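Local coordinates for phosphotriesterase family protein (Listeria monocytogenes serotype 4b str. H7858, PDB 3PNZ) that probably hydrolyses phosphorylated sugar lactones, using a pair of zinc ions held in an amidohydrolase-fold barrel, at residues Tyr223-Val228 against Met235-Ile240; Ala250-Ile255 against Lys293-Arg298. All blocks are in the same frame, centred on the assembly; numbering follows the deposited sequence.

How the contacts relate
The chain leaves strand 211-213, runs through helix 222-229 and returns along strand 234-237; contact 1 closes this short loop, binding the helix to the strand that follows it. Helix 248-260 comes next. Contact 2 closes the longer loop that carries strand 267-269, joining helix 248-260 to helix 289-305 on the outside of the barrel. The two loops follow in series, neither nested nor crossed. They nevertheless touch, because residues 235-240 meet both helices of contact 2: F237 CD1 is 3.7 Å from I255 CG1, and I240 reaches the indole of W295. Contact 1 ties a helix to the strand layer, contact 2 two outer helices to each other.

Contact 1: Tyr223-Val228 against Met235-Ile240; sequences YYHKQV and MSFDGI
H225 and M235 meet at the methionine methyl. M235 CE lies 3.8 Å from H225 CD2 and 3.6 Å from the backbone O of H225, so it is lodged against both the imidazole and the helix backbone. The M235 chain bends at its last torsion (chi3 70°), which turns CE toward the histidine and leaves SD facing the valine one turn along the helix: V228 CG1 approaches SD at 4.0 Å. On the far part of the imidazole the partner changes. F237 comes from the opposite direction, its CZ 3.8 Å from H225 CE1, and the two rings form an offset edge-to-face pair. The phenyl edge is turned toward the imidazole face, with planes at 77° and centroids 5.5 Å apart. M235 and F237, two residues apart on one strand, thus share a single histidine between them.

This is the return half of a beta-alpha-beta crossover in a TIM barrel: strand 211-213, helix 222-229, then the parallel strand 234-237, with the helix packed outside the strand layer. All four touching residues are buried, and the one polar ring among them has its NE2 hydrogen-bonded to the carbonyl O of M216, in the loop after strand 211-213. That bond probably fixes the rotation of the imidazole and so the face offered to F237. F237 also touches I255 and L258 of helix 248-260. Just after the strand, D238 links this region to the metal site. S236 OG donates to D238 OD2 at 2.8 Å, on the anti side of the carboxylate and 28° out of its plane, while D238 OD1 is hydrogen-bonded to ND1 of H215, a zinc ligand.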
loop_
_atom_site.group_PDB
_atom_site.type_symbol
_atom_site.label_atom_id
_atom_site.label_comp_id
_atom_site.label_asym_id
_atom_site.label_seq_id
_atom_site.Cartn_x
_atom_site.Cartn_y
_atom_site.Cartn_z
ATOM N N TYR A 223 9.805 -19.696 -7.617
ATOM C CA TYR A 223 10.949 -19.272 -8.415
ATOM C C TYR A 223 10.910 -17.765 -8.651
ATOM O O TYR A 223 11.907 -17.065 -8.455
ATOM C CB TYR A 223 10.960 -20.022 -9.744
ATOM C CG TYR A 223 12.171 -19.772 -10.606
ATOM C CD1 TYR A 223 13.217 -20.689 -10.651
ATOM C CD2 TYR A 223 12.266 -18.630 -11.390
ATOM C CE1 TYR A 223 14.325 -20.469 -11.450
ATOM C CE2 TYR A 223 13.371 -18.408 -12.198
ATOM C CZ TYR A 223 14.390 -19.328 -12.225
ATOM O OH TYR A 223 15.477 -19.093 -13.031
ATOM N N TYR A 224 9.747 -17.276 -9.070
ATOM C CA TYR A 224 9.512 -15.844 -9.246
ATOM C C TYR A 224 9.689 -15.084 -7.934
ATOM O O TYR A 224 10.369 -14.059 -7.894
ATOM C CB TYR A 224 8.095 -15.653 -9.794
ATOM C CG TYR A 224 7.585 -14.231 -9.923
ATOM C CD1 TYR A 224 8.200 -13.317 -10.775
ATOM C CD2 TYR A 224 6.434 -13.829 -9.246
ATOM C CE1 TYR A 224 7.693 -12.017 -10.927
ATOM C CE2 TYR A 224 5.923 -12.545 -9.393
ATOM C CZ TYR A 224 6.551 -11.652 -10.234
ATOM O OH TYR A 224 6.005 -10.390 -10.377
ATOM N N HIS A 225 9.091 -15.578 -6.855
ATOM C CA HIS A 225 9.237 -14.902 -5.564
ATOM C C HIS A 225 10.708 -14.779 -5.150
ATOM O O HIS A 225 11.135 -13.729 -4.671
ATOM C CB HIS A 225 8.442 -15.626 -4.483
ATOM C CG HIS A 225 6.990 -15.278 -4.482
ATOM N ND1 HIS A 225 6.089 -15.858 -3.618
ATOM C CD2 HIS A 225 6.283 -14.402 -5.233
ATOM C CE1 HIS A 225 4.890 -15.347 -3.828
ATOM N NE2 HIS A 225 4.980 -14.462 -4.805
ATOM N N LYS A 226 11.475 -15.845 -5.363
ATOM C CA LYS A 226 12.903 -15.824 -5.034
ATOM C C LYS A 226 13.685 -14.853 -5.926
ATOM O O LYS A 226 14.603 -14.168 -5.456
ATOM C CB LYS A 226 13.497 -17.234 -5.116
ATOM C CG LYS A 226 15.000 -17.286 -4.832
ATOM C CD LYS A 226 15.440 -18.701 -4.450
ATOM C CE LYS A 226 16.909 -18.718 -4.032
ATOM N NZ LYS A 226 17.367 -20.096 -3.696
ATOM N N GLN A 227 13.330 -14.786 -7.211
ATOM C CA GLN A 227 13.934 -13.795 -8.103
ATOM C C GLN A 227 13.711 -12.385 -7.569
ATOM O O GLN A 227 14.622 -11.556 -7.557
ATOM C CB GLN A 227 13.339 -13.876 -9.508
ATOM C CG GLN A 227 13.794 -15.036 -10.376
ATOM C CD GLN A 227 13.059 -15.014 -11.712
ATOM O OE1 GLN A 227 11.833 -15.136 -11.753
ATOM N NE2 GLN A 227 13.798 -14.841 -12.801
ATOM N N VAL A 228 12.484 -12.102 -7.153
ATOM C CA VAL A 228 12.168 -10.780 -6.620
ATOM C C VAL A 228 12.909 -10.549 -5.306
ATOM O O VAL A 228 13.531 -9.505 -5.105
ATOM C CB VAL A 228 10.657 -10.596 -6.420
ATOM C CG1 VAL A 228 10.358 -9.281 -5.720
ATOM C CG2 VAL A 228 9.957 -10.630 -7.770
ATOM N N MET A 235 8.337 -7.544 0.025
ATOM C CA MET A 235 7.297 -8.268 -0.709
ATOM C C MET A 235 6.053 -8.312 0.135
ATOM O O MET A 235 6.052 -8.865 1.239
ATOM C CB MET A 235 7.782 -9.666 -1.063
ATOM C CG MET A 235 8.998 -9.601 -1.982
ATOM S SD MET A 235 9.692 -11.207 -2.309
ATOM C CE MET A 235 8.372 -11.894 -3.338
ATOM N N SER A 236 4.995 -7.694 -0.380
ATOM C CA SER A 236 3.770 -7.520 0.369
ATOM C C SER A 236 2.775 -8.633 0.043
ATOM O O SER A 236 2.340 -8.782 -1.106
ATOM C CB SER A 236 3.159 -6.145 0.073
ATOM O OG SER A 236 1.975 -5.948 0.829
ATOM N N PHE A 237 2.442 -9.421 1.058
ATOM C CA PHE A 237 1.368 -10.404 0.960
ATOM C C PHE A 237 0.132 -9.743 1.551
ATOM O O PHE A 237 -0.072 -9.750 2.768
ATOM C CB PHE A 237 1.747 -11.694 1.698
ATOM C CG PHE A 237 2.806 -12.491 0.997
ATOM C CD1 PHE A 237 2.492 -13.680 0.343
ATOM C CD2 PHE A 237 4.120 -12.040 0.961
ATOM C CE1 PHE A 237 3.468 -14.402 -0.324
ATOM C CE2 PHE A 237 5.110 -12.755 0.292
ATOM C CZ PHE A 237 4.785 -13.941 -0.352
ATOM N N ASP A 238 -0.683 -9.141 0.690
ATOM C CA ASP A 238 -1.740 -8.257 1.177
ATOM C C ASP A 238 -3.132 -8.714 0.777
ATOM O O ASP A 238 -4.090 -7.945 0.837
ATOM C CB ASP A 238 -1.476 -6.811 0.736
ATOM C CG ASP A 238 -1.087 -6.717 -0.715
ATOM O OD1 ASP A 238 -1.795 -7.320 -1.544
ATOM O OD2 ASP A 238 -0.075 -6.053 -1.034
ATOM N N GLY A 239 -3.235 -9.978 0.386
ATOM C CA GLY A 239 -4.521 -10.576 0.073
ATOM C C GLY A 239 -4.978 -11.591 1.111
ATOM O O GLY A 239 -5.723 -12.522 0.783
ATOM N N ILE A 240 -4.544 -11.420 2.361
ATOM C CA ILE A 240 -4.958 -12.311 3.436
ATOM C C ILE A 240 -6.475 -12.401 3.474
ATOM O O ILE A 240 -7.170 -11.383 3.362
ATOM C CB ILE A 240 -4.457 -11.831 4.816
ATOM C CG1 ILE A 240 -2.927 -11.741 4.840
ATOM C CG2 ILE A 240 -4.977 -12.745 5.934
ATOM C CD1 ILE A 240 -2.215 -13.012 4.399
#

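Contact 2: Ala250-Ile255 against Lys293-Arg298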
loop_
_atom_site.group_PDB
_atom_site.type_symbol
_atom_site.label_atom_id
_atom_site.label_comp_id
_atom_site.label_asym_id
_atom_site.label_seq_id
_atom_site.Cartn_x
_atom_site.Cartn_y
_atom_site.Cartn_z
ATOM N N ALA A 250 -2.282 -21.577 0.996
ATOM C CA ALA A 250 -1.396 -21.312 -0.136
ATOM C C ALA A 250 -0.562 -20.053 0.094
ATOM O O ALA A 250 0.634 -20.027 -0.217
ATOM C CB ALA A 250 -2.188 -21.200 -1.434
ATOM N N ARG A 251 -1.187 -19.012 0.634
ATOM C CA ARG A 251 -0.431 -17.806 0.977
ATOM C C ARG A 251 0.613 -18.131 2.044
ATOM O O ARG A 251 1.784 -17.740 1.937
ATOM C CB ARG A 251 -1.361 -16.673 1.430
ATOM C CG ARG A 251 -2.095 -15.972 0.276
ATOM C CD ARG A 251 -3.048 -14.884 0.768
ATOM N NE ARG A 251 -4.234 -15.475 1.385
ATOM C CZ ARG A 251 -5.328 -15.814 0.710
ATOM N NH1 ARG A 251 -5.398 -15.603 -0.604
ATOM N NH2 ARG A 251 -6.354 -16.360 1.348
ATOM N N ILE A 252 0.200 -18.878 3.060
ATOM C CA ILE A 252 1.095 -19.185 4.166
ATOM C C ILE A 252 2.273 -20.042 3.686
ATOM O O ILE A 252 3.423 -19.817 4.086
ATOM C CB ILE A 252 0.325 -19.837 5.338
ATOM C CG1 ILE A 252 -0.524 -18.773 6.041
ATOM C CG2 ILE A 252 1.282 -20.525 6.308
ATOM C CD1 ILE A 252 -1.479 -19.318 7.091
ATOM N N ALA A 253 2.000 -21.002 2.809
ATOM C CA ALA A 253 3.067 -21.828 2.239
ATOM C C ALA A 253 4.104 -20.981 1.485
ATOM O O ALA A 253 5.312 -21.236 1.566
ATOM C CB ALA A 253 2.491 -22.909 1.328
ATOM N N ALA A 254 3.628 -19.974 0.754
ATOM C CA ALA A 254 4.504 -19.123 -0.048
ATOM C C ALA A 254 5.376 -18.271 0.871
ATOM O O ALA A 254 6.564 -18.071 0.619
ATOM C CB ALA A 254 3.677 -18.237 -0.988
ATOM N N ILE A 255 4.771 -17.758 1.935
ATOM C CA ILE A 255 5.518 -16.996 2.930
ATOM C C ILE A 255 6.608 -17.865 3.551
ATOM O O ILE A 255 7.766 -17.454 3.637
ATOM C CB ILE A 255 4.587 -16.444 4.019
ATOM C CG1 ILE A 255 3.748 -15.300 3.447
ATOM C CG2 ILE A 255 5.389 -15.956 5.235
ATOM C CD1 ILE A 255 2.619 -14.869 4.332
ATOM N N LYS A 293 -6.642 -10.660 14.795
ATOM C CA LYS A 293 -7.468 -11.504 15.661
ATOM C C LYS A 293 -7.421 -12.986 15.303
ATOM O O LYS A 293 -7.339 -13.842 16.184
ATOM C CB LYS A 293 -8.913 -11.006 15.642
ATOM C CG LYS A 293 -9.821 -11.642 16.678
ATOM C CD LYS A 293 -11.214 -11.039 16.591
ATOM C CE LYS A 293 -12.111 -11.532 17.713
ATOM N NZ LYS A 293 -13.462 -10.903 17.633
ATOM N N LYS A 294 -7.451 -13.286 14.007
ATOM C CA LYS A 294 -7.602 -14.662 13.546
ATOM C C LYS A 294 -6.415 -15.204 12.741
ATOM O O LYS A 294 -6.000 -16.356 12.929
ATOM C CB LYS A 294 -8.891 -14.785 12.726
ATOM C CG LYS A 294 -10.151 -14.419 13.508
ATOM C CD LYS A 294 -11.395 -14.533 12.633
ATOM C CE LYS A 294 -12.658 -14.146 13.394
ATOM N NZ LYS A 294 -13.856 -14.091 12.499
ATOM N N TRP A 295 -5.866 -14.396 11.837
ATOM C CA TRP A 295 -4.773 -14.895 11.001
ATOM C C TRP A 295 -3.494 -15.126 11.794
ATOM O O TRP A 295 -2.819 -16.140 11.626
ATOM C CB TRP A 295 -4.505 -13.963 9.818
ATOM C CG TRP A 295 -3.530 -14.524 8.810
ATOM C CD1 TRP A 295 -3.830 -15.327 7.736
ATOM C CD2 TRP A 295 -2.110 -14.310 8.765
ATOM N NE1 TRP A 295 -2.684 -15.627 7.036
ATOM C CE2 TRP A 295 -1.617 -15.014 7.643
ATOM C CE3 TRP A 295 -1.208 -13.588 9.556
ATOM C CZ2 TRP A 295 -0.267 -15.023 7.300
ATOM C CZ3 TRP A 295 0.141 -13.599 9.210
ATOM C CH2 TRP A 295 0.596 -14.306 8.090
ATOM N N VAL A 296 -3.165 -14.180 12.665
ATOM C CA VAL A 296 -1.938 -14.276 13.450
ATOM C C VAL A 296 -1.866 -15.574 14.275
ATOM O O VAL A 296 -0.890 -16.311 14.180
ATOM C CB VAL A 296 -1.724 -13.008 14.313
ATOM C CG1 VAL A 296 -0.706 -13.273 15.417
ATOM C CG2 VAL A 296 -1.278 -11.853 13.429
ATOM N N PRO A 297 -2.902 -15.867 15.076
ATOM C CA PRO A 297 -2.844 -17.112 15.850
ATOM C C PRO A 297 -2.731 -18.350 14.965
ATOM O O PRO A 297 -2.030 -19.295 15.315
ATOM C CB PRO A 297 -4.168 -17.109 16.622
ATOM C CG PRO A 297 -4.556 -15.678 16.707
ATOM C CD PRO A 297 -4.076 -15.049 15.425
ATOM N N ARG A 298 -3.405 -18.350 13.821
ATOM C CA ARG A 298 -3.304 -19.503 12.930
ATOM C C ARG A 298 -1.911 -19.612 12.334
ATOM O O ARG A 298 -1.329 -20.699 12.290
ATOM C CB ARG A 298 -4.339 -19.445 11.813
ATOM C CG ARG A 298 -4.205 -20.643 10.882
ATOM C CD ARG A 298 -4.485 -20.282 9.463
ATOM N NE ARG A 298 -3.841 -21.213 8.541
ATOM C CZ ARG A 298 -4.452 -21.771 7.505
ATOM N NH1 ARG A 298 -3.783 -22.596 6.705
ATOM N NH2 ARG A 298 -5.734 -21.508 7.281
#
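I252 reaches from helix 250-255 into the angle between W295 and R298, and its CG1-CD1 branch does the touching across the two segments. At CB the side chain divides. CG1 sits beside the backbone N, anti to the carbonyl carbon (chi1 -73°), which sends this branch toward helix 293-298. There CG1 passes the indole, 3.9 Å from W295 NE1 and 4.0 Å from W295 CZ2, the isoleucine branch and the indole running antiparallel alongside one another. The extended second torsion then carries CD1 onward to the arginine: CD1 lies 3.4 Å from R298 NE and 3.9 Å from R298 CZ, approaching the guanidinium obliquely. One turn later I255 adds a second apolar touch, its CD1 4.1 Å from W295 CZ2.

The two short helical segments cross at -50° with their axes 12.6 Å apart, so long side chains rather than backbones bridge the gap. They belong to helices 248-260 and 289-305 on the outer layer of the TIM barrel. Helix 289-305 is irregular here: a wider pi-type turn spans 293-295, and P297, which has no N-H to offer, marks a kink just before R298. Around the contact, the ring of F299 meets that of W295, their planes about 15° apart, and F317 and F318 of helix 310-325 reach I255 and W295 respectively.

No hydrogen bond joins the two segments, although W295 NE1 makes a weak one to E248, at the start of the same helix as I252. Contact between the segments is therefore mainly apolar, isoleucine carbons against the indole, while the charge of R298 is probably offset by its NH1 salt bridge to E302 of its own helix.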